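Local coordinates for protein thiaminase-I (Naegleria gruberi, PDB 4HCY) that belongs to the thiaminase family, with a fold resembling that of periplasmic binding proteins, and holds the ligand 0YN, at residues P15-W20 with V27-L32; F114-C119 with K284-N289; L124-A129 with Q245-Q250; S134-L139 with I252-K257. All coordinates share one frame; numbering follows the deposited sequence.

Interaction 1 (P15-W20 with V27-L32); sequences PYLPSW and VKLINL. With 0YN (2-{4-[(4-amino-2-methylpyrimidin-5-yl)methyl]-3-methylthiophen-2-yl}ethanol), chain G.
Trp20 and Val27 form the hydrogen-bonded pair of a short antiparallel beta hairpin, Ser19 and Lys28 make the next, non-hydrogen-bonded pair, and beyond Lys28 the second arm turns directly into a helix. The hairpin pair is tied in both directions, Trp20 N reaching Val27 O at 2.9 Å and Val27 N reaching Trp20 O at the same length. A third backbone bond carries the pairing past the strand: Leu29 N, in the first turn of the helix for which Lys28 is the N-cap, donates nearly straight to Pro18 O (3.1 Å, 168° at the hydrogen).

Leu29 supplies much of the apolar contact. With CG placed opposite its own backbone N (chi1 -176°), its two methyls divide between different neighbours. CD2 lies against the pyrrolidine of Pro18, 3.8 Å from Pro18 CD, the two side chains running side by side. CD1 instead comes in at the rim of the indole, in its plane, 3.8 Å from Trp20 CH2. Leu17 adds a third wall, its CD2 lying 4.1 Å from Leu29 CD2 and 4.2 Å from Ile30 CD1. Pro18 is buried and is also touched by Glu233, Cys236 and Thr301.

Before this hydrophobic group the chain bends in an inverse gamma turn centred on Tyr16, whose side chain leaves the hairpin for the ligand site. Its hydroxyl is hydrogen-bonded to Asp52, and one face of its ring receives the thiophene sulfur of 0YN, with S1 3.8 Å from Tyr16 CG.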
# COMPACT_ATOMS: atom_id res chain seq x y z
N PRO A 15 -1.18 8.60 -7.26
CA PRO A 15 -2.39 8.68 -8.09
C PRO A 15 -3.30 7.46 -7.99
O PRO A 15 -4.42 7.51 -8.50
CB PRO A 15 -1.81 8.77 -9.50
CG PRO A 15 -0.57 7.94 -9.43
CD PRO A 15 -0.02 8.11 -8.03
N TYR A 16 -2.84 6.39 -7.36
CA TYR A 16 -3.62 5.16 -7.31
C TYR A 16 -4.57 5.12 -6.11
O TYR A 16 -4.39 4.34 -5.18
CB TYR A 16 -2.70 3.93 -7.33
CG TYR A 16 -1.89 3.83 -8.60
CD1 TYR A 16 -2.40 3.21 -9.73
CD2 TYR A 16 -0.61 4.38 -8.67
CE1 TYR A 16 -1.66 3.13 -10.89
CE2 TYR A 16 0.14 4.30 -9.82
CZ TYR A 16 -0.39 3.67 -10.93
OH TYR A 16 0.35 3.58 -12.09
N LEU A 17 -5.59 5.97 -6.17
CA LEU A 17 -6.62 6.05 -5.14
C LEU A 17 -7.92 5.49 -5.71
O LEU A 17 -8.05 5.33 -6.92
CB LEU A 17 -6.78 7.50 -4.68
CG LEU A 17 -6.06 7.85 -3.38
CD1 LEU A 17 -4.57 7.55 -3.46
CD2 LEU A 17 -6.29 9.32 -3.02
N PRO A 18 -8.90 5.17 -4.83
CA PRO A 18 -10.18 4.60 -5.27
C PRO A 18 -10.90 5.44 -6.32
O PRO A 18 -10.62 6.63 -6.48
CB PRO A 18 -11.01 4.57 -3.99
CG PRO A 18 -10.02 4.44 -2.91
CD PRO A 18 -8.80 5.20 -3.36
N SER A 19 -11.83 4.81 -7.03
CA SER A 19 -12.65 5.50 -8.02
C SER A 19 -14.07 4.95 -8.01
O SER A 19 -14.28 3.75 -8.17
CB SER A 19 -12.04 5.35 -9.42
OG SER A 19 -10.75 5.93 -9.48
N TRP A 20 -15.04 5.84 -7.82
CA TRP A 20 -16.44 5.45 -7.87
C TRP A 20 -16.95 5.55 -9.31
O TRP A 20 -16.48 6.39 -10.08
CB TRP A 20 -17.29 6.34 -6.96
CG TRP A 20 -17.00 6.16 -5.50
CD1 TRP A 20 -17.60 5.28 -4.65
CD2 TRP A 20 -16.03 6.88 -4.72
NE1 TRP A 20 -17.07 5.41 -3.39
CE2 TRP A 20 -16.10 6.38 -3.41
CE3 TRP A 20 -15.11 7.89 -5.01
CZ2 TRP A 20 -15.29 6.86 -2.38
CZ3 TRP A 20 -14.30 8.36 -3.99
CH2 TRP A 20 -14.40 7.85 -2.69
N VAL A 27 -15.80 9.10 -10.86
CA VAL A 27 -15.30 10.04 -9.86
C VAL A 27 -14.04 9.48 -9.21
O VAL A 27 -14.06 8.40 -8.61
CB VAL A 27 -16.35 10.32 -8.77
CG1 VAL A 27 -15.83 11.36 -7.79
CG2 VAL A 27 -17.66 10.77 -9.40
N LYS A 28 -12.94 10.22 -9.33
CA LYS A 28 -11.67 9.79 -8.77
C LYS A 28 -11.37 10.50 -7.46
O LYS A 28 -11.43 11.73 -7.39
CB LYS A 28 -10.54 10.04 -9.78
CG LYS A 28 -10.75 9.35 -11.12
CD LYS A 28 -9.72 9.79 -12.15
CE LYS A 28 -8.31 9.40 -11.73
NZ LYS A 28 -7.30 9.82 -12.74
N LEU A 29 -11.06 9.73 -6.42
CA LEU A 29 -10.80 10.28 -5.10
C LEU A 29 -9.59 11.22 -5.10
O LEU A 29 -9.52 12.15 -4.30
CB LEU A 29 -10.58 9.16 -4.08
CG LEU A 29 -10.38 9.59 -2.62
CD1 LEU A 29 -11.61 10.33 -2.11
CD2 LEU A 29 -10.05 8.39 -1.74
N ILE A 30 -8.66 10.98 -6.01
CA ILE A 30 -7.47 11.82 -6.13
C ILE A 30 -7.85 13.23 -6.62
O ILE A 30 -7.17 14.21 -6.30
CB ILE A 30 -6.40 11.18 -7.05
CG1 ILE A 30 -5.09 11.98 -7.01
CG2 ILE A 30 -6.92 11.04 -8.47
CD1 ILE A 30 -4.52 12.14 -5.61
N ASN A 31 -8.93 13.32 -7.38
CA ASN A 31 -9.44 14.61 -7.82
C ASN A 31 -10.13 15.36 -6.70
O ASN A 31 -10.07 16.59 -6.63
CB ASN A 31 -10.40 14.44 -9.01
CG ASN A 31 -9.68 14.09 -10.29
OD1 ASN A 31 -8.52 14.46 -10.49
ND2 ASN A 31 -10.36 13.37 -11.18
N LEU A 32 -10.80 14.63 -5.82
CA LEU A 32 -11.47 15.23 -4.67
C LEU A 32 -10.45 15.83 -3.70
O LEU A 32 -10.63 16.95 -3.22
CB LEU A 32 -12.33 14.19 -3.94
CG LEU A 32 -13.58 13.72 -4.68
CD1 LEU A 32 -14.35 12.71 -3.84
CD2 LEU A 32 -14.46 14.90 -5.05
C2A 0YN G . -2.40 3.50 -0.69
C35 0YN G . -0.19 -0.87 -3.67
C2 0YN G . -1.23 0.28 -5.71
S1 0YN G . -1.08 0.29 -7.44
C5 0YN G . 0.19 -0.88 -7.50
C4 0YN G . 0.50 -1.29 -6.10
C4A 0YN G . 1.55 -2.30 -5.73
C5A 0YN G . 0.70 -1.23 -8.88
C5B 0YN G . 0.51 -2.72 -9.14
O5G 0YN G . 0.80 -3.00 -10.51
N1' 0YN G . -2.63 1.36 -1.91
C2' 0YN G . -1.82 2.35 -1.47
N3' 0YN G . -0.50 2.33 -1.74
C4' 0YN G . 0.04 1.31 -2.44
N4' 0YN G . 1.37 1.29 -2.71
C5' 0YN G . -0.77 0.29 -2.89
C6' 0YN G . -2.13 0.33 -2.60
C3 0YN G . -0.31 -0.62 -5.16

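Interaction 2 (F114-C119 with K284-N289); sequences FPQYLC and KNLLTN. With 0YN (2-{4-[(4-amino-2-methylpyrimidin-5-yl)methyl]-3-methylthiophen-2-yl}ethanol), chain G.
Gln116 and Leu287 mark the closest backbone approach between strand 114-119 and the end of helix 284-288, whose axes come within 9.4 Å and run in roughly the same direction, 33° apart. This is helix-on-sheet packing in an alpha/beta fold, and the strand is interrupted here by a classic beta bulge, Gln116 and Tyr117 both facing Asp263 on the adjoining strand.

No hydrogen bond crosses the contact. Leu287 does most of the work, its two methyls meeting two positions along the strand: CD1 touches Phe114 CB at 3.8 Å, and CD2 rests on the aliphatic part of Gln116, 3.7 Å from Gln116 CG. The side chains of Gln116 and Leu287 cross at about a right angle. Because Gln116 is fully extended, with CG opposite its backbone N (chi1 177°), the amide is carried out toward the helix, where Leu286 CD2 is 4.2 Å from Gln116 NE2. The buried oxygen of that amide, OE1, is hydrogen-bonded to Ser67. Gln116 CG also sits over the centre of one face of the Tyr117 ring, 3.6 Å above its plane.

Farther along, the strand turns from helix packing to the ligand site. The 0YN methyl C2A lies 3.7 Å from Tyr117 CB, and Cys119, with its sulfur opposite the backbone N (chi1 -170°), brings SG to 3.4 Å from the pyrimidine atom N1' of 0YN.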
# COMPACT_ATOMS: atom_id res chain seq x y z
N PHE A 114 8.24 11.48 4.62
CA PHE A 114 7.10 11.44 5.52
C PHE A 114 6.12 10.36 5.08
O PHE A 114 5.60 10.42 3.96
CB PHE A 114 6.38 12.80 5.53
CG PHE A 114 7.28 13.96 5.85
CD1 PHE A 114 8.00 14.59 4.85
CD2 PHE A 114 7.38 14.44 7.14
CE1 PHE A 114 8.82 15.66 5.13
CE2 PHE A 114 8.20 15.52 7.43
CZ PHE A 114 8.92 16.13 6.43
N PRO A 115 5.88 9.37 5.94
CA PRO A 115 4.91 8.31 5.66
C PRO A 115 3.51 8.88 5.46
O PRO A 115 2.99 9.57 6.34
CB PRO A 115 4.95 7.46 6.94
CG PRO A 115 6.29 7.72 7.53
CD PRO A 115 6.58 9.16 7.22
N GLN A 116 2.90 8.59 4.31
CA GLN A 116 1.59 9.14 3.99
C GLN A 116 0.47 8.10 4.01
O GLN A 116 -0.56 8.30 4.64
CB GLN A 116 1.62 9.82 2.62
CG GLN A 116 0.27 10.37 2.18
CD GLN A 116 0.32 11.05 0.83
OE1 GLN A 116 1.23 10.82 0.04
NE2 GLN A 116 -0.66 11.90 0.56
N TYR A 117 0.68 6.98 3.31
CA TYR A 117 -0.36 5.98 3.16
C TYR A 117 0.03 4.61 3.73
O TYR A 117 1.19 4.23 3.71
CB TYR A 117 -0.75 5.82 1.69
CG TYR A 117 -1.48 7.01 1.12
CD1 TYR A 117 -2.30 7.80 1.91
CD2 TYR A 117 -1.35 7.35 -0.22
CE1 TYR A 117 -2.97 8.89 1.39
CE2 TYR A 117 -2.02 8.44 -0.76
CZ TYR A 117 -2.83 9.20 0.05
OH TYR A 117 -3.49 10.29 -0.48
N LEU A 118 -0.97 3.90 4.24
CA LEU A 118 -0.80 2.53 4.69
C LEU A 118 -1.68 1.61 3.86
O LEU A 118 -2.82 1.95 3.54
CB LEU A 118 -1.17 2.39 6.17
CG LEU A 118 -0.03 2.16 7.16
CD1 LEU A 118 -0.58 1.98 8.57
CD2 LEU A 118 0.79 0.95 6.75
N CYS A 119 -1.16 0.44 3.50
CA CYS A 119 -1.94 -0.53 2.76
C CYS A 119 -1.39 -1.94 2.88
O CYS A 119 -0.22 -2.15 3.21
CB CYS A 119 -2.04 -0.14 1.28
SG CYS A 119 -3.23 -1.13 0.35
N LYS A 284 2.75 18.73 5.70
CA LYS A 284 2.07 18.72 6.99
C LYS A 284 0.57 18.94 6.82
O LYS A 284 -0.23 18.43 7.60
CB LYS A 284 2.66 19.77 7.93
N ASN A 285 0.20 19.69 5.79
CA ASN A 285 -1.20 19.87 5.44
C ASN A 285 -1.81 18.56 4.96
O ASN A 285 -2.86 18.14 5.45
CB ASN A 285 -1.35 20.94 4.36
CG ASN A 285 -2.79 21.12 3.92
OD1 ASN A 285 -3.69 21.27 4.75
ND2 ASN A 285 -3.01 21.10 2.61
N LEU A 286 -1.14 17.92 4.01
CA LEU A 286 -1.59 16.65 3.43
C LEU A 286 -1.85 15.57 4.48
O LEU A 286 -2.79 14.78 4.35
CB LEU A 286 -0.57 16.13 2.42
CG LEU A 286 -0.74 16.54 0.95
CD1 LEU A 286 0.46 16.11 0.14
CD2 LEU A 286 -2.01 15.92 0.39
N LEU A 287 -1.03 15.55 5.52
CA LEU A 287 -1.08 14.47 6.51
C LEU A 287 -1.97 14.78 7.71
O LEU A 287 -2.39 13.87 8.42
CB LEU A 287 0.34 14.14 6.99
CG LEU A 287 1.38 13.86 5.90
CD1 LEU A 287 2.74 13.56 6.52
CD2 LEU A 287 0.94 12.74 4.98
N THR A 288 -2.27 16.06 7.93
CA THR A 288 -2.98 16.46 9.14
C THR A 288 -4.34 17.13 8.89
O THR A 288 -5.15 17.23 9.81
CB THR A 288 -2.12 17.39 10.02
OG1 THR A 288 -1.82 18.59 9.30
CG2 THR A 288 -0.83 16.70 10.41
N ASN A 289 -4.58 17.59 7.67
CA ASN A 289 -5.85 18.24 7.34
C ASN A 289 -7.02 17.28 7.51
O ASN A 289 -7.07 16.23 6.87
CB ASN A 289 -5.82 18.79 5.91
CG ASN A 289 -6.94 19.78 5.63
OD1 ASN A 289 -8.10 19.53 5.97
ND2 ASN A 289 -6.60 20.91 5.02
C2A 0YN G . -2.40 3.50 -0.69
C35 0YN G . -0.19 -0.87 -3.67
C2 0YN G . -1.23 0.28 -5.71
S1 0YN G . -1.08 0.29 -7.44
C5 0YN G . 0.19 -0.88 -7.50
C4 0YN G . 0.50 -1.29 -6.10
C4A 0YN G . 1.55 -2.30 -5.73
C5A 0YN G . 0.70 -1.23 -8.88
C5B 0YN G . 0.51 -2.72 -9.14
O5G 0YN G . 0.80 -3.00 -10.51
N1' 0YN G . -2.63 1.36 -1.91
C2' 0YN G . -1.82 2.35 -1.47
N3' 0YN G . -0.50 2.33 -1.74
C4' 0YN G . 0.04 1.31 -2.44
N4' 0YN G . 1.37 1.29 -2.71
C5' 0YN G . -0.77 0.29 -2.89
C6' 0YN G . -2.13 0.33 -2.60
C3 0YN G . -0.31 -0.62 -5.16

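Interaction 3 (L124-A129 with Q245-Q250); sequences LSSPNA and QQYNVQ
Tyr247 packs against Leu124, Ser125, Ser126 and Pro127, where 124-129 leaves its strand. Its CB touches both Leu124 CD1 and the carbonyl oxygen of Ser125, each 3.7 Å away. Next, CG is turned opposite the carbonyl carbon (chi1 -81°), which lays the ring along the residues that follow. Pro127 covers one face in a CH-pi contact, its CD 3.8 Å from the ring centroid and only 8° off the normal. The CD2 and CE2 side of the ring passes Ser126, with CE2 3.5 Å from Ser126 OG, and at the tip the phenolic OH is 3.6 Å from the same OG. That serine hydroxyl is itself engaged, donating to Asn128 OD1 in the turn beyond.

The backbones that place this ring form an antiparallel hydrogen-bonded pair, Ser125 with Asn248: Asn248 N gives Ser125 O a nearly straight bond of 2.8 Å (172° at the hydrogen), and Ser125 N returns one to Asn248 O. Ser125 OG adds a weak bond to that last oxygen. On the side of Leu124, its CD1 also packs on Val249 CG1 at 3.6 Å.

The pair thus ties the end of strand 114-125 to strand 248-250. Helices 239-244 and 211-219 pack against Leu124 and Tyr247, while helix 317-328 supports Val249 and binds the Asn248 side chain through Gln321.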
# COMPACT_ATOMS: atom_id res chain seq x y z
N LEU A 124 -11.00 -9.72 4.13
CA LEU A 124 -12.36 -9.29 4.41
C LEU A 124 -13.26 -10.51 4.64
O LEU A 124 -13.77 -11.11 3.69
CB LEU A 124 -12.91 -8.44 3.27
CG LEU A 124 -14.32 -7.87 3.46
CD1 LEU A 124 -14.37 -7.00 4.71
CD2 LEU A 124 -14.75 -7.08 2.24
N SER A 125 -13.45 -10.86 5.91
CA SER A 125 -14.25 -12.03 6.27
C SER A 125 -15.71 -11.65 6.50
O SER A 125 -16.02 -10.67 7.18
CB SER A 125 -13.68 -12.72 7.50
OG SER A 125 -12.56 -12.01 8.02
N SER A 126 -16.61 -12.46 5.94
CA SER A 126 -18.05 -12.24 6.06
C SER A 126 -18.50 -12.52 7.49
O SER A 126 -17.75 -13.12 8.27
CB SER A 126 -18.78 -13.16 5.08
OG SER A 126 -19.93 -12.54 4.53
N PRO A 127 -19.71 -12.08 7.86
CA PRO A 127 -20.30 -12.46 9.15
C PRO A 127 -20.36 -13.97 9.29
O PRO A 127 -20.05 -14.52 10.35
CB PRO A 127 -21.72 -11.90 9.06
CG PRO A 127 -21.60 -10.74 8.15
CD PRO A 127 -20.53 -11.07 7.16
N ASN A 128 -20.76 -14.64 8.21
CA ASN A 128 -20.81 -16.10 8.17
C ASN A 128 -19.44 -16.70 7.86
O ASN A 128 -19.34 -17.64 7.07
CB ASN A 128 -21.85 -16.56 7.15
CG ASN A 128 -22.35 -15.44 6.27
OD1 ASN A 128 -21.71 -14.39 6.16
ND2 ASN A 128 -23.50 -15.64 5.64
N ALA A 129 -18.41 -16.15 8.48
CA ALA A 129 -17.05 -16.65 8.32
C ALA A 129 -16.93 -18.08 8.82
O ALA A 129 -16.82 -18.33 10.02
CB ALA A 129 -16.06 -15.75 9.05
N GLN A 245 -23.61 -5.11 8.17
CA GLN A 245 -23.67 -6.56 8.30
C GLN A 245 -22.56 -7.09 9.20
O GLN A 245 -22.57 -8.26 9.57
CB GLN A 245 -23.63 -7.24 6.93
CG GLN A 245 -24.81 -6.90 6.04
CD GLN A 245 -24.81 -7.66 4.73
OE1 GLN A 245 -23.92 -8.48 4.48
NE2 GLN A 245 -25.80 -7.39 3.89
N GLN A 246 -21.61 -6.22 9.55
CA GLN A 246 -20.49 -6.55 10.43
C GLN A 246 -19.48 -7.52 9.81
O GLN A 246 -19.27 -8.62 10.30
CB GLN A 246 -20.97 -7.09 11.79
CG GLN A 246 -21.80 -6.11 12.59
CD GLN A 246 -22.35 -6.73 13.86
OE1 GLN A 246 -22.09 -6.24 14.96
NE2 GLN A 246 -23.10 -7.82 13.72
N TYR A 247 -18.85 -7.09 8.71
CA TYR A 247 -17.74 -7.83 8.13
C TYR A 247 -16.49 -7.63 8.98
O TYR A 247 -16.42 -6.69 9.77
CB TYR A 247 -17.47 -7.35 6.70
CG TYR A 247 -18.38 -7.94 5.65
CD1 TYR A 247 -19.72 -7.58 5.57
CD2 TYR A 247 -17.89 -8.84 4.71
CE1 TYR A 247 -20.55 -8.11 4.60
CE2 TYR A 247 -18.72 -9.38 3.74
CZ TYR A 247 -20.04 -9.01 3.69
OH TYR A 247 -20.87 -9.54 2.72
N ASN A 248 -15.51 -8.51 8.82
CA ASN A 248 -14.27 -8.41 9.58
C ASN A 248 -13.05 -8.20 8.68
O ASN A 248 -12.98 -8.74 7.58
CB ASN A 248 -14.07 -9.64 10.46
CG ASN A 248 -15.05 -9.70 11.61
OD1 ASN A 248 -14.81 -9.14 12.68
ND2 ASN A 248 -16.17 -10.38 11.39
N VAL A 249 -12.09 -7.43 9.17
CA VAL A 249 -10.83 -7.22 8.46
C VAL A 249 -9.64 -7.47 9.37
O VAL A 249 -9.70 -7.19 10.57
CB VAL A 249 -10.73 -5.80 7.87
CG1 VAL A 249 -11.55 -5.70 6.60
CG2 VAL A 249 -11.18 -4.76 8.89
N GLN A 250 -8.56 -8.00 8.80
CA GLN A 250 -7.38 -8.33 9.58
C GLN A 250 -6.12 -8.38 8.72
O GLN A 250 -6.18 -8.69 7.53
CB GLN A 250 -7.57 -9.67 10.29
CG GLN A 250 -7.94 -10.82 9.36
CD GLN A 250 -7.92 -12.17 10.04
OE1 GLN A 250 -7.13 -12.39 10.97
NE2 GLN A 250 -8.78 -13.08 9.60

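Interaction 4 (S134-L139 with I252-K257); sequences SSLLEL and IGTSDK
Leu136 N donates to Gly253 O at 2.7 Å, in the carbonyl plane, and so fastens the N-terminus of helix 136-143, for which Ser135 is the N-cap, to the irregular loop 252-257. A second, weak bond follows one residue on, from Leu137 N to Thr254 O (3.2 Å). Consecutive loop carbonyls thus receive N-H groups at the start of the helix, where no earlier turn offers acceptors; the partial positive charge usual at such a helix end probably strengthens the pairing.

Side chains pack round these bonds. Ile252 extends along the chain leading into the helix: its CG1 passes 3.5 Å from Ser134 O, and CD1 ends 3.7 Å from Leu136 CD2, the two side chains crossing at about a right angle. Leu136 CD1 also meets Thr254 CG2 at 4.0 Å, and Leu137 CD1 reaches Ser255 CB at 3.7 Å.

Farther out, helix 193-204 backs Leu136 and Leu137, helix 158-169 backs Thr254 and Ser255, and Leu123 of strand 114-125 touches Ile252. The hydroxyl of Ser135 stands between its own backbone N and carbonyl carbon (chi1 60°), where OG accepts a weak bond from Glu138 N. Glu138 in turn reaches back: OE1 forms a salt bridge with Lys142, and OE2 takes the N-H of Ser134 at 2.8 Å from above the carboxylate plane.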
# COMPACT_ATOMS: atom_id res chain seq x y z
N SER A 134 -4.53 -17.43 10.37
CA SER A 134 -3.46 -16.46 10.63
C SER A 134 -2.64 -16.21 9.37
O SER A 134 -1.96 -15.19 9.26
CB SER A 134 -2.55 -16.95 11.76
OG SER A 134 -3.27 -17.16 12.96
N SER A 135 -2.70 -17.14 8.43
CA SER A 135 -1.99 -17.00 7.16
C SER A 135 -2.85 -17.48 6.00
O SER A 135 -3.77 -18.27 6.18
CB SER A 135 -0.66 -17.77 7.20
OG SER A 135 -0.88 -19.16 7.43
N LEU A 136 -2.55 -16.98 4.80
CA LEU A 136 -3.31 -17.35 3.61
C LEU A 136 -3.08 -18.80 3.21
O LEU A 136 -3.89 -19.40 2.51
CB LEU A 136 -2.99 -16.41 2.44
CG LEU A 136 -3.58 -15.00 2.52
CD1 LEU A 136 -3.18 -14.18 1.31
CD2 LEU A 136 -5.09 -15.06 2.65
N LEU A 137 -1.95 -19.36 3.65
CA LEU A 137 -1.67 -20.77 3.44
C LEU A 137 -2.59 -21.61 4.31
O LEU A 137 -3.12 -22.63 3.87
CB LEU A 137 -0.21 -21.09 3.76
CG LEU A 137 0.83 -20.72 2.70
CD1 LEU A 137 2.23 -21.06 3.18
CD2 LEU A 137 0.52 -21.43 1.39
N GLU A 138 -2.76 -21.17 5.56
CA GLU A 138 -3.62 -21.86 6.51
C GLU A 138 -5.08 -21.80 6.06
O GLU A 138 -5.81 -22.78 6.17
CB GLU A 138 -3.48 -21.24 7.90
CG GLU A 138 -4.29 -21.93 8.98
CD GLU A 138 -4.14 -21.26 10.33
OE1 GLU A 138 -4.49 -21.89 11.35
OE2 GLU A 138 -3.67 -20.10 10.38
N LEU A 139 -5.48 -20.65 5.54
CA LEU A 139 -6.85 -20.45 5.08
C LEU A 139 -7.11 -21.24 3.79
O LEU A 139 -8.25 -21.59 3.49
CB LEU A 139 -7.13 -18.96 4.85
CG LEU A 139 -8.59 -18.55 4.65
CD1 LEU A 139 -9.42 -18.91 5.87
CD2 LEU A 139 -8.70 -17.07 4.35
N ILE A 252 -3.43 -10.27 7.39
CA ILE A 252 -3.11 -11.67 7.19
C ILE A 252 -1.92 -11.83 6.25
O ILE A 252 -1.87 -11.22 5.18
CB ILE A 252 -4.33 -12.48 6.69
CG1 ILE A 252 -4.01 -13.98 6.64
CG2 ILE A 252 -4.81 -11.98 5.34
CD1 ILE A 252 -5.21 -14.85 6.35
N GLY A 253 -0.94 -12.62 6.67
CA GLY A 253 0.22 -12.88 5.84
C GLY A 253 -0.07 -14.02 4.89
O GLY A 253 -0.98 -14.81 5.12
N THR A 254 0.69 -14.09 3.80
CA THR A 254 0.58 -15.23 2.89
C THR A 254 1.19 -16.43 3.59
O THR A 254 0.75 -17.57 3.40
CB THR A 254 1.32 -14.96 1.57
OG1 THR A 254 2.72 -14.82 1.82
CG2 THR A 254 0.79 -13.69 0.93
N SER A 255 2.20 -16.17 4.42
CA SER A 255 2.81 -17.18 5.26
C SER A 255 3.47 -16.51 6.45
O SER A 255 4.31 -15.63 6.29
CB SER A 255 3.84 -17.99 4.47
OG SER A 255 4.88 -17.15 3.99
N ASP A 256 3.07 -16.92 7.65
CA ASP A 256 3.62 -16.39 8.89
C ASP A 256 3.42 -14.88 9.03
O ASP A 256 2.36 -14.42 9.47
CB ASP A 256 5.10 -16.76 9.03
CG ASP A 256 5.66 -16.43 10.41
OD1 ASP A 256 4.89 -16.49 11.39
OD2 ASP A 256 6.86 -16.10 10.50
N LYS A 257 4.43 -14.11 8.65
CA LYS A 257 4.42 -12.66 8.82
C LYS A 257 3.50 -11.96 7.82
O LYS A 257 3.40 -12.37 6.66
CB LYS A 257 5.84 -12.10 8.70
CG LYS A 257 6.83 -12.69 9.68

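Overall arrangement
Interaction 2 is the wholly buried contact and is made without a hydrogen bond across it; interactions 1, 3 and 4 are only partly buried, and each combines backbone hydrogen bonds with apolar side chains. Interactions 1 and 2 abut, Leu17 CD1 lying 3.8 Å from Tyr117 CE2, and both supply residues to the 0YN site. Interactions 2 and 3 use different parts of strand 114-125, first under a helix and then beside strand 248-250. Interactions 3 and 4 alternate along the chain with adjoining segments; sheet pairing in the one is followed by a helix N-terminus bonded to loop carbonyls in the other. Interactions 1 and 4 lie on opposite sides of the chain's centre.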